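Local coordinates for protein tyrocidine synthase 3 (PDB 4MRT) that probably carries amino-acid and peptide intermediates as thioesters on a phosphopantetheine arm during nonribosomal synthesis of tyrocidine, at residues 20-25 with 71-76; 53-56 with 60-63. The protein carries 1 engineered substitution. One frame throughout, in Å; residues are numbered along the deposited sequence.

Contact 1: 20-25 with 71-76; sequences EIWERV and PTIKAL
The face of Trp22 packs against the CG1-CD1 branch of Ile73 between helix 13-26 and helix 73-81, the first and last helices of the small four-helix carrier-protein fold. The evidence for a CH-pi contact is direct: Ile73 CG1 sits 3.7 Å from the centroid of the six-membered ring of Trp22, only 7° off the ring normal. Ile73 CD1 sits above the CD2-CE3 rim, 3.9 Å from Trp22 CE3. The CA-CB bond of Ile73 points past the other helix, and a chi1 of -77°, with CG1 anti to the carbonyl carbon, lays CG1 over the indole.

The far end of the ring is also tightly fitted. Trp22 CH2 lies 3.5 Å from Pro71 O and 3.7 Å from Ile73 N; the six-membered end of the indole thus lies against the backbone where the loop enters helix 73-81, with Pro71 O at its edge and Ile73 N above it. Phe37 adds an edge-to-face contact, and Val50 of helix 44-58 also touches Trp22, which places the ring in the core between helices.

Between these two segments the packing is looser at the pyrrole edge, where Leu76 CD2 approaches Trp22 NE1 no nearer than 4.2 Å. This NE1 is buried and has no hydrogen-bonding partner in the model. Thr72 and Pro71, both partly exposed, form the looser margin: their side chains stay clear of segment 20-25, and it is their backbone that meets the indole. Thr72 points its CB away from the tryptophan and takes the N-cap position of helix 73-81, its OG1 accepting a weak capping bond of 3.4 Å from Ala75 N.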
ATOM      1  N   GLU A  20     -22.343   6.497   0.723  1.00 34.38           N
ATOM      2  CA  GLU A  20     -22.411   7.049  -0.633  1.00 36.55           C
ATOM      3  C   GLU A  20     -21.023   7.516  -1.040  1.00 32.43           C
ATOM      4  O   GLU A  20     -20.581   7.314  -2.172  1.00 30.30           O
ATOM      5  CB  GLU A  20     -23.413   8.214  -0.758  1.00 40.74           C
ATOM      6  CG  GLU A  20     -24.864   7.986  -0.295  1.00 45.82           C
ATOM      7  CD  GLU A  20     -25.406   6.557  -0.418  1.00 51.82           C
ATOM      8  OE1 GLU A  20     -25.180   5.900  -1.461  1.00 57.82           O
ATOM      9  OE2 GLU A  20     -26.109   6.097   0.526  1.00 49.94           O
ATOM     10  N   ILE A  21     -20.334   8.142  -0.103  1.00 28.37           N
ATOM     11  CA  ILE A  21     -18.953   8.526  -0.326  1.00 28.14           C
ATOM     12  C   ILE A  21     -18.065   7.302  -0.654  1.00 26.24           C
ATOM     13  O   ILE A  21     -17.298   7.318  -1.620  1.00 25.64           O
ATOM     14  CB  ILE A  21     -18.394   9.286   0.888  1.00 28.24           C
ATOM     15  CG1 ILE A  21     -19.051  10.665   0.972  1.00 29.23           C
ATOM     16  CG2 ILE A  21     -16.886   9.418   0.775  1.00 27.30           C
ATOM     17  CD1 ILE A  21     -18.827  11.415   2.272  1.00 30.19           C
ATOM     18  N   TRP A  22     -18.186   6.249   0.139  1.00 24.72           N
ATOM     19  CA  TRP A  22     -17.370   5.045  -0.042  1.00 25.80           C
ATOM     20  C   TRP A  22     -17.685   4.361  -1.380  1.00 26.32           C
ATOM     21  O   TRP A  22     -16.783   3.913  -2.091  1.00 24.57           O
ATOM     22  CB  TRP A  22     -17.636   4.043   1.078  1.00 24.29           C
ATOM     23  CG  TRP A  22     -16.912   4.283   2.355  1.00 22.59           C
ATOM     24  CD1 TRP A  22     -16.529   5.479   2.884  1.00 21.91           C
ATOM     25  CD2 TRP A  22     -16.520   3.277   3.301  1.00 20.50           C
ATOM     26  NE1 TRP A  22     -15.893   5.277   4.090  1.00 20.93           N
ATOM     27  CE2 TRP A  22     -15.875   3.937   4.369  1.00 20.58           C
ATOM     28  CE3 TRP A  22     -16.642   1.879   3.343  1.00 19.66           C
ATOM     29  CZ2 TRP A  22     -15.357   3.243   5.476  1.00 19.86           C
ATOM     30  CZ3 TRP A  22     -16.132   1.199   4.447  1.00 20.15           C
ATOM     31  CH2 TRP A  22     -15.499   1.880   5.484  1.00 18.77           C
ATOM     32  N   GLU A  23     -18.974   4.276  -1.703  1.00 26.63           N
ATOM     33  CA  GLU A  23     -19.439   3.663  -2.955  1.00 28.27           C
ATOM     34  C   GLU A  23     -18.871   4.377  -4.172  1.00 27.52           C
ATOM     35  O   GLU A  23     -18.446   3.753  -5.137  1.00 28.23           O
ATOM     36  CB  GLU A  23     -20.978   3.659  -3.003  1.00 30.40           C
ATOM     37  CG  GLU A  23     -21.580   2.637  -2.056  1.00 32.88           C
ATOM     38  CD  GLU A  23     -23.088   2.753  -1.897  1.00 34.91           C
ATOM     39  OE1 GLU A  23     -23.660   1.906  -1.177  1.00 34.49           O
ATOM     40  OE2 GLU A  23     -23.689   3.683  -2.483  1.00 37.60           O
ATOM     41  N   ARG A  24     -18.869   5.695  -4.106  1.00 28.47           N
ATOM     42  CA  ARG A  24     -18.351   6.533  -5.170  1.00 31.45           C
ATOM     43  C   ARG A  24     -16.823   6.432  -5.291  1.00 30.47           C
ATOM     44  O   ARG A  24     -16.291   6.430  -6.395  1.00 28.53           O
ATOM     45  CB  ARG A  24     -18.808   7.972  -4.889  1.00 36.98           C
ATOM     46  CG  ARG A  24     -17.892   9.121  -5.262  1.00 40.10           C
ATOM     47  CD  ARG A  24     -18.182  10.276  -4.315  1.00 44.83           C
ATOM     48  NE  ARG A  24     -19.623  10.561  -4.251  1.00 48.96           N
ATOM     49  CZ  ARG A  24     -20.259  11.115  -3.215  1.00 51.86           C
ATOM     50  NH1 ARG A  24     -19.609  11.458  -2.111  1.00 53.17           N
ATOM     51  NH2 ARG A  24     -21.569  11.329  -3.277  1.00 51.80           N
ATOM     52  N   VAL A  25     -16.131   6.359  -4.150  1.00 28.02           N
ATOM     53  CA  VAL A  25     -14.670   6.237  -4.125  1.00 25.77           C
ATOM     54  C   VAL A  25     -14.272   4.843  -4.617  1.00 22.95           C
ATOM     55  O   VAL A  25     -13.396   4.706  -5.458  1.00 23.87           O
ATOM     56  CB  VAL A  25     -14.098   6.587  -2.722  1.00 26.41           C
ATOM     57  CG1 VAL A  25     -12.624   6.191  -2.581  1.00 28.98           C
ATOM     58  CG2 VAL A  25     -14.218   8.071  -2.461  1.00 27.05           C
ATOM     59  N   PRO A  71     -12.036   0.586  10.311  1.00 18.10           N
ATOM     60  CA  PRO A  71     -12.357   0.791   8.890  1.00 18.33           C
ATOM     61  C   PRO A  71     -13.764   0.353   8.509  1.00 18.55           C
ATOM     62  O   PRO A  71     -13.936  -0.434   7.560  1.00 18.19           O
ATOM     63  CB  PRO A  71     -11.349  -0.105   8.184  1.00 17.41           C
ATOM     64  CG  PRO A  71     -11.223  -1.253   9.104  1.00 18.03           C
ATOM     65  CD  PRO A  71     -11.329  -0.689  10.504  1.00 18.37           C
ATOM     66  N   THR A  72     -14.744   0.834   9.265  1.00 19.19           N
ATOM     67  CA  THR A  72     -16.160   0.572   8.997  1.00 19.35           C
ATOM     68  C   THR A  72     -16.891   1.901   9.046  1.00 18.73           C
ATOM     69  O   THR A  72     -16.478   2.854   9.731  1.00 17.75           O
ATOM     70  CB  THR A  72     -16.809  -0.411  10.016  1.00 20.47           C
ATOM     71  OG1 THR A  72     -16.694   0.122  11.340  1.00 21.40           O
ATOM     72  CG2 THR A  72     -16.179  -1.801   9.974  1.00 21.63           C
ATOM     73  N   ILE A  73     -17.966   1.983   8.260  1.00 20.57           N
ATOM     74  CA  ILE A  73     -18.835   3.142   8.238  1.00 19.88           C
ATOM     75  C   ILE A  73     -19.438   3.459   9.610  1.00 19.41           C
ATOM     76  O   ILE A  73     -19.561   4.625   9.983  1.00 21.77           O
ATOM     77  CB  ILE A  73     -19.966   2.942   7.191  1.00 21.37           C
ATOM     78  CG1 ILE A  73     -19.397   3.180   5.781  1.00 22.28           C
ATOM     79  CG2 ILE A  73     -21.121   3.907   7.458  1.00 21.35           C
ATOM     80  CD1 ILE A  73     -20.226   2.569   4.671  1.00 23.84           C
ATOM     81  N   LYS A  74     -19.829   2.439  10.352  1.00 20.53           N
ATOM     82  CA  LYS A  74     -20.418   2.652  11.668  1.00 21.92           C
ATOM     83  C   LYS A  74     -19.440   3.409  12.559  1.00 23.65           C
ATOM     84  O   LYS A  74     -19.782   4.475  13.122  1.00 21.57           O
ATOM     85  CB  LYS A  74     -20.786   1.321  12.310  1.00 23.28           C
ATOM     86  CG  LYS A  74     -21.612   1.480  13.575  1.00 24.94           C
ATOM     87  CD  LYS A  74     -21.872   0.164  14.264  1.00 25.26           C
ATOM     88  CE  LYS A  74     -22.531   0.453  15.595  1.00 26.58           C
ATOM     89  NZ  LYS A  74     -22.890  -0.798  16.271  1.00 27.17           N
ATOM     90  N   ALA A  75     -18.210   2.888  12.647  1.00 22.91           N
ATOM     91  CA  ALA A  75     -17.184   3.540  13.457  1.00 24.75           C
ATOM     92  C   ALA A  75     -16.910   4.946  12.967  1.00 26.91           C
ATOM     93  O   ALA A  75     -16.859   5.888  13.769  1.00 27.24           O
ATOM     94  CB  ALA A  75     -15.909   2.724  13.481  1.00 24.33           C
ATOM     95  N   LEU A  76     -16.753   5.095  11.649  1.00 29.55           N
ATOM     96  CA  LEU A  76     -16.441   6.391  11.069  1.00 30.28           C
ATOM     97  C   LEU A  76     -17.531   7.426  11.250  1.00 28.72           C
ATOM     98  O   LEU A  76     -17.233   8.594  11.466  1.00 27.15           O
ATOM     99  CB  LEU A  76     -16.119   6.279   9.584  1.00 33.71           C
ATOM    100  CG  LEU A  76     -14.693   6.689   9.239  1.00 39.12           C
ATOM    101  CD1 LEU A  76     -13.729   5.624   9.744  1.00 40.43           C
ATOM    102  CD2 LEU A  76     -14.558   6.901   7.735  1.00 42.59           C
TER

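Contact 2: 53-56 with 60-63; sequences QVHR and VELP
Val60 O is approached by C-H groups of two successive helix residues. His55 CA comes to 3.3 Å from it in a CA-H...O contact whose angle at the hydrogen, 126°, is well short of linear. His55 CD2 is 3.6 Å from the same Val60 O, which lies near the plane of the imidazole at its edge, and Val54 CG1 adds a contact to Val60 O at 3.8 Å.

The CG of His55 stands anti to the backbone N (chi1 -168°), which lays the ring alongside the returning chain at Val60 and Glu61. There Glu61, bent at its second torsion, folds its carboxylate back so that OE2 lies 3.3 Å from His55 CD2, the two planes 60° apart. With an alanine in place of His55, Glu61 OE2 would probably lose this neighbour and Val60 O the imidazole edge beside it.

The buried side is aliphatic: Val54 CG2 meets Leu62 CD2 at 4.2 Å, the side chains crossing near a right angle. Val54 also touches Leu18 and Val80, and Leu62 touches Tyr79. On the outer side, a basic side chain of another protein chain packs on His55. The arrangement is the chain reversal by which helix 44-58 of the carrier-protein fold passes into the loop before helix 64-69.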
ATOM      1  N   GLN A  53     -13.202  13.848   1.275  1.00 30.94           N
ATOM      2  CA  GLN A  53     -14.637  14.057   1.089  1.00 34.14           C
ATOM      3  C   GLN A  53     -15.388  14.170   2.416  1.00 34.95           C
ATOM      4  O   GLN A  53     -16.446  14.798   2.465  1.00 35.42           O
ATOM      5  CB  GLN A  53     -15.249  12.956   0.227  1.00 34.09           C
ATOM      6  CG  GLN A  53     -14.379  12.635  -0.963  1.00 36.53           C
ATOM      7  CD  GLN A  53     -15.123  12.187  -2.186  1.00 38.68           C
ATOM      8  OE1 GLN A  53     -14.562  12.168  -3.281  1.00 39.67           O
ATOM      9  NE2 GLN A  53     -16.379  11.815  -2.019  1.00 39.79           N
ATOM     10  N   VAL A  54     -14.857  13.567   3.480  1.00 33.75           N
ATOM     11  CA  VAL A  54     -15.430  13.757   4.818  1.00 34.84           C
ATOM     12  C   VAL A  54     -15.204  15.198   5.284  1.00 36.76           C
ATOM     13  O   VAL A  54     -16.084  15.791   5.887  1.00 37.34           O
ATOM     14  CB  VAL A  54     -14.859  12.756   5.845  1.00 33.46           C
ATOM     15  CG1 VAL A  54     -15.100  13.210   7.287  1.00 33.07           C
ATOM     16  CG2 VAL A  54     -15.453  11.381   5.625  1.00 32.83           C
ATOM     17  N   HIS A  55     -14.032  15.759   4.999  1.00 39.43           N
ATOM     18  CA  HIS A  55     -13.770  17.153   5.342  1.00 42.61           C
ATOM     19  C   HIS A  55     -14.641  18.109   4.534  1.00 43.28           C
ATOM     20  O   HIS A  55     -15.118  19.095   5.067  1.00 45.04           O
ATOM     21  CB  HIS A  55     -12.305  17.527   5.134  1.00 43.36           C
ATOM     22  CG  HIS A  55     -11.943  18.855   5.728  1.00 44.66           C
ATOM     23  ND1 HIS A  55     -11.935  20.022   4.997  1.00 44.16           N
ATOM     24  CD2 HIS A  55     -11.601  19.202   6.992  1.00 45.79           C
ATOM     25  CE1 HIS A  55     -11.587  21.026   5.780  1.00 44.83           C
ATOM     26  NE2 HIS A  55     -11.379  20.555   6.996  1.00 45.20           N
ATOM     27  N   ARG A  56     -14.827  17.816   3.254  1.00 45.51           N
ATOM     28  CA  ARG A  56     -15.686  18.616   2.388  1.00 47.34           C
ATOM     29  C   ARG A  56     -17.158  18.557   2.812  1.00 48.44           C
ATOM     30  O   ARG A  56     -17.883  19.549   2.718  1.00 48.34           O
ATOM     31  CB  ARG A  56     -15.536  18.155   0.937  1.00 50.82           C
ATOM     32  CG  ARG A  56     -16.611  18.674  -0.010  1.00 55.93           C
ATOM     33  CD  ARG A  56     -16.255  18.461  -1.476  1.00 57.99           C
ATOM     34  NE  ARG A  56     -15.439  17.260  -1.681  1.00 60.33           N
ATOM     35  CZ  ARG A  56     -14.240  17.229  -2.271  1.00 65.36           C
ATOM     36  NH1 ARG A  56     -13.683  18.332  -2.773  1.00 65.43           N
ATOM     37  NH2 ARG A  56     -13.597  16.068  -2.380  1.00 68.42           N
ATOM     38  N   VAL A  60     -14.888  18.040   9.027  1.00 43.37           N
ATOM     39  CA  VAL A  60     -14.221  17.226  10.038  1.00 44.31           C
ATOM     40  C   VAL A  60     -12.928  16.638   9.464  1.00 42.19           C
ATOM     41  O   VAL A  60     -12.904  16.086   8.362  1.00 41.36           O
ATOM     42  CB  VAL A  60     -15.126  16.086  10.562  1.00 46.60           C
ATOM     43  CG1 VAL A  60     -14.371  15.202  11.559  1.00 47.08           C
ATOM     44  CG2 VAL A  60     -16.387  16.653  11.199  1.00 48.35           C
ATOM     45  N   GLU A  61     -11.864  16.779  10.238  1.00 41.78           N
ATOM     46  CA  GLU A  61     -10.562  16.234   9.909  1.00 43.46           C
ATOM     47  C   GLU A  61     -10.580  14.771  10.302  1.00 39.01           C
ATOM     48  O   GLU A  61     -10.660  14.452  11.484  1.00 38.29           O
ATOM     49  CB  GLU A  61      -9.475  16.959  10.706  1.00 47.24           C
ATOM     50  CG  GLU A  61      -8.094  16.888  10.081  1.00 52.66           C
ATOM     51  CD  GLU A  61      -7.802  18.079   9.182  1.00 57.60           C
ATOM     52  OE1 GLU A  61      -6.639  18.540   9.175  1.00 61.99           O
ATOM     53  OE2 GLU A  61      -8.730  18.558   8.486  1.00 60.10           O
ATOM     54  N   LEU A  62     -10.536  13.880   9.316  1.00 35.35           N
ATOM     55  CA  LEU A  62     -10.475  12.446   9.593  1.00 32.58           C
ATOM     56  C   LEU A  62      -9.017  11.993   9.543  1.00 31.20           C
ATOM     57  O   LEU A  62      -8.478  11.788   8.455  1.00 29.80           O
ATOM     58  CB  LEU A  62     -11.303  11.670   8.568  1.00 32.50           C
ATOM     59  CG  LEU A  62     -11.326  10.146   8.641  1.00 32.50           C
ATOM     60  CD1 LEU A  62     -11.711   9.699  10.038  1.00 33.13           C
ATOM     61  CD2 LEU A  62     -12.284   9.569   7.609  1.00 34.18           C
ATOM     62  N   PRO A  63      -8.371  11.823  10.718  1.00 30.18           N
ATOM     63  CA  PRO A  63      -6.996  11.344  10.648  1.00 26.34           C
ATOM     64  C   PRO A  63      -6.973   9.962  10.007  1.00 24.86           C
ATOM     65  O   PRO A  63      -7.867   9.144  10.215  1.00 23.29           O
ATOM     66  CB  PRO A  63      -6.555  11.305  12.121  1.00 26.86           C
ATOM     67  CG  PRO A  63      -7.516  12.215  12.837  1.00 27.47           C
ATOM     68  CD  PRO A  63      -8.813  11.980  12.113  1.00 28.83           C
TER

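In the fold
Contact 2 is nested along the chain inside the long loop that contact 1 closes, and the centres are 12 Å apart. Contact 1 lies about 2 Å from the centre of the chain and joins helix 13-26 to helix 73-81; contact 2, about 10 Å from that centre, turns helix 44-58 into the following loop. They meet where Leu76 CD2 lies 3.5 Å from Leu62 CD2, an apolar contact consistent with a shared core. Helix 64-69 runs between segments 60-63 and 71-76 and carries Lys65, Phe68 and Ala69 of the coenzyme A pocket, so segments 60-63 and 71-76 flank, in sequence, the helix that supplies these pocket residues.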